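Local coordinates for protein haloacid dehalogenase/epoxide hydrolase family (Corynebacterium glutamicum ATCC 13032, PDB 2PR7) that is of unknown function but belongs to the haloacid dehalogenase-like hydrolases and probably hydrolyses its substrate at a metal-binding site, at residues I87-P90 with M91-V95; E126-L130 with F131-G135; R105-E109 with A110-G114. All blocks are in the same frame, centred on the assembly; numbering follows the deposited sequence.

How the contacts relate
All three contacts are local turns at the end of a helix or the start of a strand in a parallel sheet. Contact 1 lies at the surface, while contacts 2 and 3 are partly buried. Contacts 1 and 3 each hold the start of one of two neighbouring strands, 94-98 and 113-116, joined by a probable hydrogen bond from Val113 N to Cys94 O (3.0 Å). Contact 2 packs on the other face of that sheet, where Phe131 and Leu130 meet Val95. Contacts 2 and 3 both end a helix on a glycine of positive phi and rely on backbone bonds with apolar side chains beside them. Contact 1 instead enters a strand through a proline and a 3-10 turn, with charged groups on its outer side.

Contact 1. Residues I87-P90 with M91-V95; sequences IDLP and MRDCV
Asp93 holds CG anti to its carbonyl carbon (chi1 -70°), which lays its carboxylate against the ring of Pro90; Cys94 places SG in the same way (chi1 -60°) and turns the sulfur back toward Leu89. The chain arrives here from helix 77-86, which ends in a Schellman motif with Asp88, at positive phi, as its C-prime residue. Pro90 then leads into a short 3-10 turn. Its carbonyl O accepts the N-H of Asp93 at 3.0 Å, with the nitrogen well above the carbonyl plane rather than on a lone pair, and Met91 O takes the N-H of Cys94 one step further on. Proline suits the entry because its ring restricts phi and offers a compact apolar surface. Asp93 OD2 comes obliquely to the CG-CD side of that ring, 3.1 Å from Pro90 CG and 3.4 Å from Pro90 CD. Arg92 brings its NE to 3.8 Å from Pro90 CB, so that the proline carbon lies at the guanidinium edge, near its plane. On the inner side Cys94 SG is 4.1 Å from Leu89 CD1 and 4.4 Å from Ile87 CD1, two methyls that meet the sulfur from the same side, while Pro90 O approaches it separately at 3.7 Å. Met91, a selenomethionine here, leads its side chain off to Glu77, Gln81 and Ala84 of helix 77-86. The chemistry therefore divides in two: charged groups line the outer side of the proline, a carboxylate and a guanidinium near each other without a salt bridge, while sulfur and aliphatic carbons make loose apolar contacts on the inner side, where strand 94-98 begins.

Contact 2. Residues E126-L130 with F131-G135; sequences EIVGL and FGLEG
Ile127 and Phe131, one helical turn apart, lie with their side chains slanted across each other: the gamma-methyl branch CG2 of Ile127 comes to 3.9 Å from Phe131 CD2. Ile127 has this branch anti to its backbone N, which leaves CG1 to carry the rest of the chain in another direction, away from the ring. Phe131 keeps CG anti to its carbonyl carbon (chi1 -68°), and the same ring atom CD2 approaches Ile127 O at 3.3 Å. That oxygen is also the acceptor of the last regular helical bond, from Phe131 N at 3.1 Å, so the ring rests beside the bond that fixes its own backbone. A second pair, Val128 and Leu133, meets beyond the end of the helix. Val128 CG1 lies 4.1 Å from Leu133 CB and 3.5 Å from Leu133 O; anti to the backbone N (chi1 164°), it is the branch that lies alongside the departing chain. The turn is made at Gly132, whose positive phi is easily adopted without a side chain. Val128 O receives Leu133 N at 3.1 Å, in the carbonyl plane, and weak bonds from Gly132 N and a water. The water also donates to Leu133 O (2.8 Å), a bridge with one weak leg. The i+4 donor, Gly132 N, is badly aimed, and Leu133 N, one residue further on, makes the better bond. Among its neighbours, Ile127 packs on Trp23 and Leu26 of helix 17-32 and on Val97, while Leu26 also touches Val128 and Leu133. Leu130 and Phe131 press on Val95, and Leu130 reaches Val113 and Val115, so the end of helix 120-131 packs on strands 94-98 and 113-116 and, on another flank, against helix 17-32.

Contact 3. Residues R105-E109 with A110-G114; sequences RGAVE and AGLVG
Ala107 and Leu112 are joined by the wider-spanning bond of the helix end, from residue i+5 to i, Leu112 N to Ala107 O at 3.0 Å, while Gly111 N returns to Val108 O, also at 3.0 Å, after the last regular bond from Ala110 N to Gly106 O. Both closing donors stand above the carbonyl plane of their acceptors instead of on a lone pair. Gly111 takes phi 103°, a backbone region open mainly to glycine. The side chains close over this turn: Ala107 CB meets Leu112 CB at 4.0 Å, and Leu112 CD1 lies 3.5 Å from Ala107 O, covering the accepting oxygen with aliphatic carbon. A small alanine lets the leucine come this close. With Val108 CG1 anti to the backbone N (chi1 168°), CG2 falls anti to the carbonyl carbon and reaches Gly114 N at 3.7 Å; Gly114, having no side chain, allows the methyl to lie 3.8 Å from its CA. Val108 CA adds a C-H contact to Leu112 O at 3.5 Å. Phe80 of helix 77-86 packs on both Ala107 and Leu112. This is a Schellman motif, ending the helix of the beta-alpha-beta crossover from strand 94-98 to strand 113-116 in the Rossmann-like fold of the HAD superfamily.

Contact 1. Residues I87-P90 with M91-V95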
# COMPACT_ATOMS: atom_id res chain seq x y z
N ILE A 87 -4.58 8.54 -6.16
CA ILE A 87 -3.26 8.99 -6.59
C ILE A 87 -3.22 9.21 -8.10
O ILE A 87 -2.14 9.29 -8.71
CB ILE A 87 -2.12 8.04 -6.09
CG1 ILE A 87 -2.35 6.60 -6.57
CG2 ILE A 87 -2.05 8.11 -4.59
CD1 ILE A 87 -1.16 5.66 -6.27
N ASP A 88 -4.43 9.33 -8.69
CA ASP A 88 -4.64 9.71 -10.09
C ASP A 88 -3.98 8.76 -11.09
O ASP A 88 -3.44 9.24 -12.07
CB ASP A 88 -4.19 11.17 -10.36
CG ASP A 88 -4.95 12.20 -9.53
OD1 ASP A 88 -6.20 12.12 -9.43
OD2 ASP A 88 -4.30 13.06 -8.93
N LEU A 89 -4.06 7.44 -10.87
CA LEU A 89 -3.47 6.45 -11.76
C LEU A 89 -4.52 5.44 -12.16
O LEU A 89 -5.47 5.24 -11.41
CB LEU A 89 -2.36 5.69 -11.02
CG LEU A 89 -1.04 6.42 -10.78
CD1 LEU A 89 -0.12 5.56 -9.87
CD2 LEU A 89 -0.33 6.72 -12.14
N PRO A 90 -4.33 4.76 -13.31
CA PRO A 90 -5.11 3.55 -13.61
C PRO A 90 -4.66 2.42 -12.71
O PRO A 90 -3.51 2.40 -12.30
CB PRO A 90 -4.76 3.22 -15.07
CG PRO A 90 -3.60 4.03 -15.41
CD PRO A 90 -3.38 5.10 -14.39
N MSE A 91 -5.58 1.52 -12.39
CA MSE A 91 -5.26 0.38 -11.52
C MSE A 91 -4.09 -0.43 -12.09
O MSE A 91 -3.25 -0.92 -11.33
CB MSE A 91 -6.49 -0.51 -11.35
CG MSE A 91 -7.58 -0.01 -10.37
SE MSE A 91 -9.03 -1.26 -10.18
CE MSE A 91 -9.55 -1.43 -11.94
N ARG A 92 -3.99 -0.54 -13.42
CA ARG A 92 -2.93 -1.33 -14.04
C ARG A 92 -1.54 -0.78 -13.73
O ARG A 92 -0.58 -1.54 -13.80
CB ARG A 92 -3.14 -1.52 -15.58
CG ARG A 92 -2.92 -0.25 -16.37
CD ARG A 92 -3.51 -0.28 -17.81
NE ARG A 92 -4.18 1.01 -18.09
CZ ARG A 92 -4.94 1.27 -19.14
NH1 ARG A 92 -5.16 0.36 -20.10
NH2 ARG A 92 -5.49 2.48 -19.25
N ASP A 93 -1.42 0.48 -13.32
CA ASP A 93 -0.13 1.08 -13.00
C ASP A 93 0.23 0.95 -11.52
O ASP A 93 1.22 1.50 -11.04
CB ASP A 93 -0.09 2.56 -13.45
CG ASP A 93 -0.07 2.69 -14.94
OD1 ASP A 93 0.34 1.71 -15.61
OD2 ASP A 93 -0.50 3.74 -15.45
N CYS A 94 -0.59 0.22 -10.78
CA CYS A 94 -0.39 0.10 -9.33
C CYS A 94 -0.01 -1.29 -8.93
O CYS A 94 -0.51 -2.29 -9.52
CB CYS A 94 -1.64 0.51 -8.57
SG CYS A 94 -2.22 2.21 -8.83
N VAL A 95 0.78 -1.33 -7.86
CA VAL A 95 1.16 -2.51 -7.11
C VAL A 95 0.38 -2.53 -5.78
O VAL A 95 0.41 -1.54 -5.04
CB VAL A 95 2.66 -2.51 -6.74
CG1 VAL A 95 2.99 -3.85 -6.06
CG2 VAL A 95 3.56 -2.34 -8.02

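Contact 2. Residues E126-L130 with F131-G135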
# COMPACT_ATOMS: atom_id res chain seq x y z
N GLU A 126 10.69 -7.81 -4.27
CA GLU A 126 9.68 -7.55 -5.28
C GLU A 126 9.41 -6.07 -5.42
O GLU A 126 9.30 -5.55 -6.51
CB GLU A 126 8.40 -8.31 -4.95
CG GLU A 126 8.65 -9.81 -4.78
CD GLU A 126 7.38 -10.58 -4.61
OE1 GLU A 126 6.38 -10.23 -5.27
OE2 GLU A 126 7.38 -11.52 -3.79
N ILE A 127 9.24 -5.38 -4.29
CA ILE A 127 8.85 -3.99 -4.37
C ILE A 127 9.94 -3.20 -5.03
O ILE A 127 9.72 -2.38 -5.90
CB ILE A 127 8.47 -3.45 -2.95
CG1 ILE A 127 7.24 -4.18 -2.41
CG2 ILE A 127 8.25 -1.93 -3.01
CD1 ILE A 127 7.06 -4.03 -0.86
N VAL A 128 11.17 -3.36 -4.53
CA VAL A 128 12.30 -2.64 -5.03
C VAL A 128 12.50 -2.88 -6.52
O VAL A 128 12.80 -1.96 -7.28
CB VAL A 128 13.54 -3.02 -4.20
CG1 VAL A 128 14.79 -2.59 -4.93
CG2 VAL A 128 13.48 -2.41 -2.74
N GLY A 129 12.29 -4.13 -6.94
CA GLY A 129 12.44 -4.50 -8.36
C GLY A 129 11.39 -3.84 -9.24
O GLY A 129 11.70 -3.35 -10.32
N LEU A 130 10.15 -3.83 -8.78
CA LEU A 130 9.02 -3.27 -9.51
C LEU A 130 9.17 -1.77 -9.74
O LEU A 130 8.82 -1.27 -10.79
CB LEU A 130 7.75 -3.58 -8.78
CG LEU A 130 7.21 -5.00 -8.98
CD1 LEU A 130 6.18 -5.34 -7.86
CD2 LEU A 130 6.65 -5.25 -10.38
N PHE A 131 9.71 -1.08 -8.75
CA PHE A 131 9.84 0.39 -8.81
C PHE A 131 11.21 0.86 -9.23
O PHE A 131 11.39 2.05 -9.47
CB PHE A 131 9.38 1.01 -7.47
CG PHE A 131 7.92 0.84 -7.25
CD1 PHE A 131 7.02 1.56 -8.03
CD2 PHE A 131 7.41 -0.04 -6.33
CE1 PHE A 131 5.66 1.39 -7.88
CE2 PHE A 131 6.03 -0.21 -6.18
CZ PHE A 131 5.17 0.52 -6.95
N GLY A 132 12.18 -0.05 -9.35
CA GLY A 132 13.55 0.31 -9.77
C GLY A 132 14.30 1.14 -8.78
O GLY A 132 15.11 1.96 -9.18
N LEU A 133 14.06 0.89 -7.51
CA LEU A 133 14.71 1.61 -6.44
C LEU A 133 16.15 1.12 -6.30
O LEU A 133 16.46 -0.04 -6.61
CB LEU A 133 13.93 1.46 -5.14
CG LEU A 133 12.45 1.77 -5.17
CD1 LEU A 133 11.90 1.59 -3.77
CD2 LEU A 133 12.13 3.18 -5.73
N GLU A 134 17.01 2.01 -5.85
CA GLU A 134 18.43 1.71 -5.75
C GLU A 134 18.80 1.49 -4.28
O GLU A 134 18.33 2.20 -3.40
CB GLU A 134 19.26 2.83 -6.39
CG GLU A 134 19.39 2.73 -7.91
N GLY A 135 19.61 0.46 -4.04
CA GLY A 135 20.07 0.12 -2.70
C GLY A 135 19.36 -1.06 -2.06
O GLY A 135 18.45 -1.67 -2.65
O HOH W 1 16.02 -2.00 -8.58

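Contact 3. Residues R105-E109 with A110-G114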
# COMPACT_ATOMS: atom_id res chain seq x y z
N ARG A 105 -4.89 -11.68 -4.72
CA ARG A 105 -5.50 -12.30 -5.91
C ARG A 105 -6.58 -11.42 -6.53
O ARG A 105 -6.63 -11.24 -7.74
CB ARG A 105 -6.13 -13.65 -5.56
CG ARG A 105 -6.78 -14.42 -6.74
CD ARG A 105 -5.86 -14.63 -8.00
NE ARG A 105 -4.56 -15.22 -7.71
CZ ARG A 105 -3.52 -15.17 -8.55
NH1 ARG A 105 -3.65 -14.62 -9.75
NH2 ARG A 105 -2.35 -15.72 -8.20
N GLY A 106 -7.41 -10.82 -5.69
CA GLY A 106 -8.37 -9.84 -6.11
C GLY A 106 -7.74 -8.69 -6.88
O GLY A 106 -8.35 -8.18 -7.82
N ALA A 107 -6.59 -8.23 -6.41
CA ALA A 107 -5.93 -7.12 -7.06
C ALA A 107 -5.46 -7.53 -8.44
O ALA A 107 -5.64 -6.81 -9.41
CB ALA A 107 -4.77 -6.58 -6.21
N VAL A 108 -4.84 -8.70 -8.50
CA VAL A 108 -4.33 -9.23 -9.79
C VAL A 108 -5.48 -9.40 -10.79
O VAL A 108 -5.37 -9.02 -11.94
CB VAL A 108 -3.51 -10.54 -9.51
CG1 VAL A 108 -3.23 -11.25 -10.81
CG2 VAL A 108 -2.19 -10.22 -8.72
N GLU A 109 -6.59 -9.90 -10.32
CA GLU A 109 -7.78 -10.06 -11.15
C GLU A 109 -8.31 -8.71 -11.67
O GLU A 109 -8.86 -8.65 -12.77
CB GLU A 109 -8.86 -10.80 -10.38
CG GLU A 109 -8.47 -12.25 -10.08
CD GLU A 109 -9.52 -12.99 -9.23
OE1 GLU A 109 -10.29 -12.33 -8.49
OE2 GLU A 109 -9.54 -14.25 -9.30
N ALA A 110 -8.16 -7.66 -10.88
CA ALA A 110 -8.54 -6.29 -11.28
C ALA A 110 -7.51 -5.63 -12.20
O ALA A 110 -7.76 -4.56 -12.75
CB ALA A 110 -8.78 -5.43 -10.06
N GLY A 111 -6.35 -6.25 -12.39
CA GLY A 111 -5.32 -5.69 -13.26
C GLY A 111 -4.15 -5.02 -12.60
O GLY A 111 -3.25 -4.50 -13.28
N LEU A 112 -4.14 -5.01 -11.27
CA LEU A 112 -2.99 -4.53 -10.59
C LEU A 112 -1.90 -5.60 -10.58
O LEU A 112 -2.16 -6.74 -10.85
CB LEU A 112 -3.32 -4.18 -9.12
CG LEU A 112 -4.21 -2.98 -8.80
CD1 LEU A 112 -5.68 -3.35 -9.06
CD2 LEU A 112 -4.02 -2.50 -7.34
N VAL A 113 -0.68 -5.17 -10.24
CA VAL A 113 0.41 -6.08 -9.87
C VAL A 113 0.31 -6.40 -8.37
O VAL A 113 0.21 -5.51 -7.56
CB VAL A 113 1.81 -5.54 -10.24
CG1 VAL A 113 2.88 -6.44 -9.67
CG2 VAL A 113 1.95 -5.43 -11.77
N GLY A 114 0.36 -7.68 -8.02
CA GLY A 114 0.18 -8.11 -6.64
C GLY A 114 1.48 -8.54 -5.98
O GLY A 114 2.28 -9.26 -6.60